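Local coordinates for polycomb protein Pcl (Drosophila melanogaster, PDB 5OQD) that helps establish Polycomb repression of homeotic genes in the early embryo as a component of the histone H3-methylating Esc/E(z) complex, at residues I118-R126 against L138-L147. Numbering follows the deposited sequence.
Sequences IWPFILEQR and LPETALMERL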
loop_
_atom_site.group_PDB
_atom_site.type_symbol
_atom_site.label_atom_id
_atom_site.label_comp_id
_atom_site.label_asym_id
_atom_site.label_seq_id
_atom_site.Cartn_x
_atom_site.Cartn_y
_atom_site.Cartn_z
ATOM N N ILE B 118 9.237 7.068 12.736
ATOM C CA ILE B 118 7.968 6.632 12.165
ATOM C C ILE B 118 7.020 7.825 12.241
ATOM O O ILE B 118 6.346 8.155 11.265
ATOM C CB ILE B 118 7.328 5.444 12.905
ATOM C CG1 ILE B 118 8.314 4.278 12.992
ATOM C CG2 ILE B 118 6.038 5.016 12.219
ATOM C CD1 ILE B 118 7.796 3.100 13.785
ATOM N N TRP B 119 6.974 8.462 13.408
ATOM C CA TRP B 119 6.094 9.603 13.651
ATOM C C TRP B 119 6.268 10.761 12.654
ATOM O O TRP B 119 5.272 11.265 12.135
ATOM C CB TRP B 119 6.293 10.109 15.086
ATOM C CG TRP B 119 5.438 11.272 15.476
ATOM C CD1 TRP B 119 5.860 12.534 15.774
ATOM C CD2 TRP B 119 4.015 11.277 15.625
ATOM N NE1 TRP B 119 4.787 13.327 16.099
ATOM C CE2 TRP B 119 3.642 12.581 16.014
ATOM C CE3 TRP B 119 3.018 10.310 15.467
ATOM C CZ2 TRP B 119 2.316 12.940 16.244
ATOM C CZ3 TRP B 119 1.703 10.669 15.697
ATOM C CH2 TRP B 119 1.364 11.973 16.081
ATOM N N PRO B 120 7.494 11.184 12.405
ATOM C CA PRO B 120 7.707 12.294 11.479
ATOM C C PRO B 120 7.254 11.941 10.077
ATOM O O PRO B 120 6.594 12.741 9.420
ATOM C CB PRO B 120 9.221 12.473 11.500
ATOM C CG PRO B 120 9.639 11.958 12.830
ATOM C CD PRO B 120 8.725 10.811 13.115
ATOM N N PHE B 121 7.587 10.736 9.640
ATOM C CA PHE B 121 7.344 10.325 8.271
ATOM C C PHE B 121 5.865 10.298 7.923
ATOM O O PHE B 121 5.461 10.771 6.873
ATOM C CB PHE B 121 7.968 8.955 8.040
ATOM C CG PHE B 121 7.604 8.334 6.729
ATOM C CD1 PHE B 121 8.542 8.207 5.727
ATOM C CD2 PHE B 121 6.329 7.863 6.505
ATOM C CE1 PHE B 121 8.214 7.630 4.522
ATOM C CE2 PHE B 121 5.991 7.288 5.302
ATOM C CZ PHE B 121 6.936 7.170 4.309
ATOM N N ILE B 122 5.054 9.767 8.824
ATOM C CA ILE B 122 3.615 9.734 8.626
ATOM C C ILE B 122 3.078 11.150 8.577
ATOM O O ILE B 122 2.191 11.470 7.795
ATOM C CB ILE B 122 2.910 8.960 9.747
ATOM C CG1 ILE B 122 3.316 7.491 9.712
ATOM C CG2 ILE B 122 1.404 9.083 9.614
ATOM C CD1 ILE B 122 2.576 6.638 10.709
ATOM N N LEU B 123 3.623 11.998 9.436
ATOM C CA LEU B 123 3.213 13.385 9.481
ATOM C C LEU B 123 3.536 14.055 8.155
ATOM O O LEU B 123 2.755 14.854 7.650
ATOM C CB LEU B 123 3.891 14.104 10.642
ATOM C CG LEU B 123 3.364 13.702 12.019
ATOM C CD1 LEU B 123 4.269 14.211 13.123
ATOM C CD2 LEU B 123 1.946 14.198 12.223
ATOM N N GLU B 124 4.688 13.722 7.589
ATOM C CA GLU B 124 5.065 14.277 6.302
ATOM C C GLU B 124 4.090 13.860 5.218
ATOM O O GLU B 124 3.692 14.667 4.389
ATOM C CB GLU B 124 6.463 13.814 5.913
ATOM C CG GLU B 124 7.575 14.398 6.764
ATOM C CD GLU B 124 8.925 13.785 6.458
ATOM O OE1 GLU B 124 9.053 13.132 5.404
ATOM O OE2 GLU B 124 9.857 13.955 7.269
ATOM N N GLN B 125 3.697 12.594 5.232
ATOM C CA GLN B 125 2.887 12.044 4.156
ATOM C C GLN B 125 1.393 11.993 4.421
ATOM O O GLN B 125 0.643 11.480 3.608
ATOM C CB GLN B 125 3.388 10.658 3.767
ATOM C CG GLN B 125 4.774 10.673 3.152
ATOM C CD GLN B 125 4.831 11.504 1.891
ATOM O OE1 GLN B 125 3.912 11.478 1.078
ATOM N NE2 GLN B 125 5.916 12.244 1.719
ATOM N N ARG B 126 0.962 12.534 5.545
ATOM C CA ARG B 126 -0.423 12.391 5.936
ATOM C C ARG B 126 -1.316 13.021 4.883
ATOM O O ARG B 126 -2.364 12.487 4.544
ATOM C CB ARG B 126 -0.647 13.046 7.294
ATOM C CG ARG B 126 -2.099 13.325 7.620
ATOM C CD ARG B 126 -2.465 12.738 8.967
ATOM N NE ARG B 126 -1.862 13.479 10.065
ATOM C CZ ARG B 126 -2.557 14.046 11.039
ATOM N NH1 ARG B 126 -3.877 13.956 11.047
ATOM N NH2 ARG B 126 -1.935 14.702 12.002
ATOM N N LEU B 138 -6.964 14.259 12.391
ATOM C CA LEU B 138 -6.959 13.765 13.762
ATOM C C LEU B 138 -5.837 14.398 14.580
ATOM O O LEU B 138 -4.702 14.490 14.111
ATOM C CB LEU B 138 -6.823 12.240 13.779
ATOM C CG LEU B 138 -7.271 11.530 15.058
ATOM C CD1 LEU B 138 -8.778 11.648 15.233
ATOM C CD2 LEU B 138 -6.839 10.074 15.053
ATOM N N PRO B 139 -6.157 14.845 15.806
ATOM C CA PRO B 139 -5.179 15.401 16.752
ATOM C C PRO B 139 -3.988 14.469 16.974
ATOM O O PRO B 139 -4.142 13.250 16.905
ATOM C CB PRO B 139 -5.994 15.564 18.036
ATOM C CG PRO B 139 -7.381 15.786 17.557
ATOM C CD PRO B 139 -7.531 14.927 16.330
ATOM N N GLU B 140 -2.820 15.044 17.244
ATOM C CA GLU B 140 -1.578 14.278 17.287
ATOM C C GLU B 140 -1.489 13.320 18.473
ATOM O O GLU B 140 -0.967 12.213 18.335
ATOM C CB GLU B 140 -0.379 15.228 17.295
ATOM C CG GLU B 140 -0.272 16.087 16.046
ATOM C CD GLU B 140 1.065 16.791 15.932
ATOM O OE1 GLU B 140 1.919 16.589 16.821
ATOM O OE2 GLU B 140 1.261 17.542 14.953
ATOM N N THR B 141 -1.988 13.740 19.631
ATOM C CA THR B 141 -1.990 12.875 20.806
ATOM C C THR B 141 -2.905 11.674 20.590
ATOM O O THR B 141 -2.552 10.544 20.928
ATOM C CB THR B 141 -2.434 13.631 22.074
ATOM O OG1 THR B 141 -3.648 14.346 21.811
ATOM C CG2 THR B 141 -1.358 14.614 22.515
ATOM N N ALA B 142 -4.079 11.927 20.021
ATOM C CA ALA B 142 -5.030 10.866 19.708
ATOM C C ALA B 142 -4.480 9.975 18.602
ATOM O O ALA B 142 -4.778 8.782 18.539
ATOM C CB ALA B 142 -6.372 11.454 19.302
ATOM N N LEU B 143 -3.671 10.572 17.735
ATOM C CA LEU B 143 -3.037 9.853 16.638
ATOM C C LEU B 143 -1.951 8.917 17.153
ATOM O O LEU B 143 -1.802 7.800 16.661
ATOM C CB LEU B 143 -2.446 10.837 15.626
ATOM C CG LEU B 143 -1.655 10.234 14.462
ATOM C CD1 LEU B 143 -2.472 9.182 13.724
ATOM C CD2 LEU B 143 -1.204 11.329 13.512
ATOM N N MET B 144 -1.195 9.383 18.142
ATOM C CA MET B 144 -0.126 8.589 18.739
ATOM C C MET B 144 -0.660 7.311 19.376
ATOM O O MET B 144 -0.134 6.222 19.138
ATOM C CB MET B 144 0.634 9.411 19.782
ATOM C CG MET B 144 1.839 10.150 19.236
ATOM S SD MET B 144 3.104 9.016 18.639
ATOM C CE MET B 144 3.326 7.978 20.082
ATOM N N GLU B 145 -1.704 7.452 20.187
ATOM C CA GLU B 145 -2.304 6.313 20.871
ATOM C C GLU B 145 -2.932 5.340 19.881
ATOM O O GLU B 145 -2.875 4.127 20.069
ATOM C CB GLU B 145 -3.356 6.785 21.878
ATOM C CG GLU B 145 -2.815 7.711 22.957
ATOM C CD GLU B 145 -1.755 7.052 23.820
ATOM O OE1 GLU B 145 -1.786 5.812 23.973
ATOM O OE2 GLU B 145 -0.885 7.777 24.347
ATOM N N ARG B 146 -3.533 5.884 18.827
ATOM C CA ARG B 146 -4.130 5.064 17.781
ATOM C C ARG B 146 -3.059 4.255 17.052
ATOM O O ARG B 146 -3.277 3.093 16.711
ATOM C CB ARG B 146 -4.911 5.936 16.793
ATOM C CG ARG B 146 -5.449 5.186 15.585
ATOM C CD ARG B 146 -6.316 4.004 15.995
ATOM N NE ARG B 146 -7.598 4.422 16.554
ATOM C CZ ARG B 146 -8.465 3.595 17.127
ATOM N NH1 ARG B 146 -8.184 2.302 17.227
ATOM N NH2 ARG B 146 -9.611 4.058 17.606
ATOM N N LEU B 147 -1.901 4.870 16.828
ATOM C CA LEU B 147 -0.797 4.192 16.155
ATOM C C LEU B 147 -0.152 3.143 17.055
ATOM O O LEU B 147 0.243 2.074 16.589
ATOM C CB LEU B 147 0.258 5.201 15.697
ATOM C CG LEU B 147 -0.121 6.098 14.518
ATOM C CD1 LEU B 147 1.042 7.000 14.130
ATOM C CD2 LEU B 147 -0.578 5.263 13.332
#
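W119 plugs into the hole formed by E140, L143, M144 and L147, a worked example of how a single aromatic knob bridges two helices, whose axes here pass 12.1 Å apart at 119°. CB itself makes no contact; with CG anti to the backbone N (chi1 -179°) the indole reaches across to helix 140-147. W119 CD2 is the first ring atom to meet a partner, M144 SD at 3.9 Å, and W119 CE3 comes closer to that sulfur, at 3.4 Å. M144, bent at chi2 and chi3, lays SD and CG over one face, a Met-aromatic contact joined by CH-pi, while L123 CD1, of W119's own helix, lies off-centre over the opposite face. W119 CZ3 touches L143 CG at 3.6 Å and, at the ring edge, L147 CD1. Farthest out, W119 CH2 lies 3.3 Å from E140 O. Beside this, I122 and L147 meet tip to tip through their CD1 atoms. R126 NH1 donates a bent hydrogen bond (144°) to a lone pair of L138 O at 3.2 Å, with a weak second bond from NH2, and L143 CD2 rests over the guanidinium face. A methionine in place of R126 would probably leave L138 O without these side-chain donors. In the winged-helix domain, the contact joins helices 114-125 and 140-153, with helix 92-104 packing against both through L96, L100 and W92.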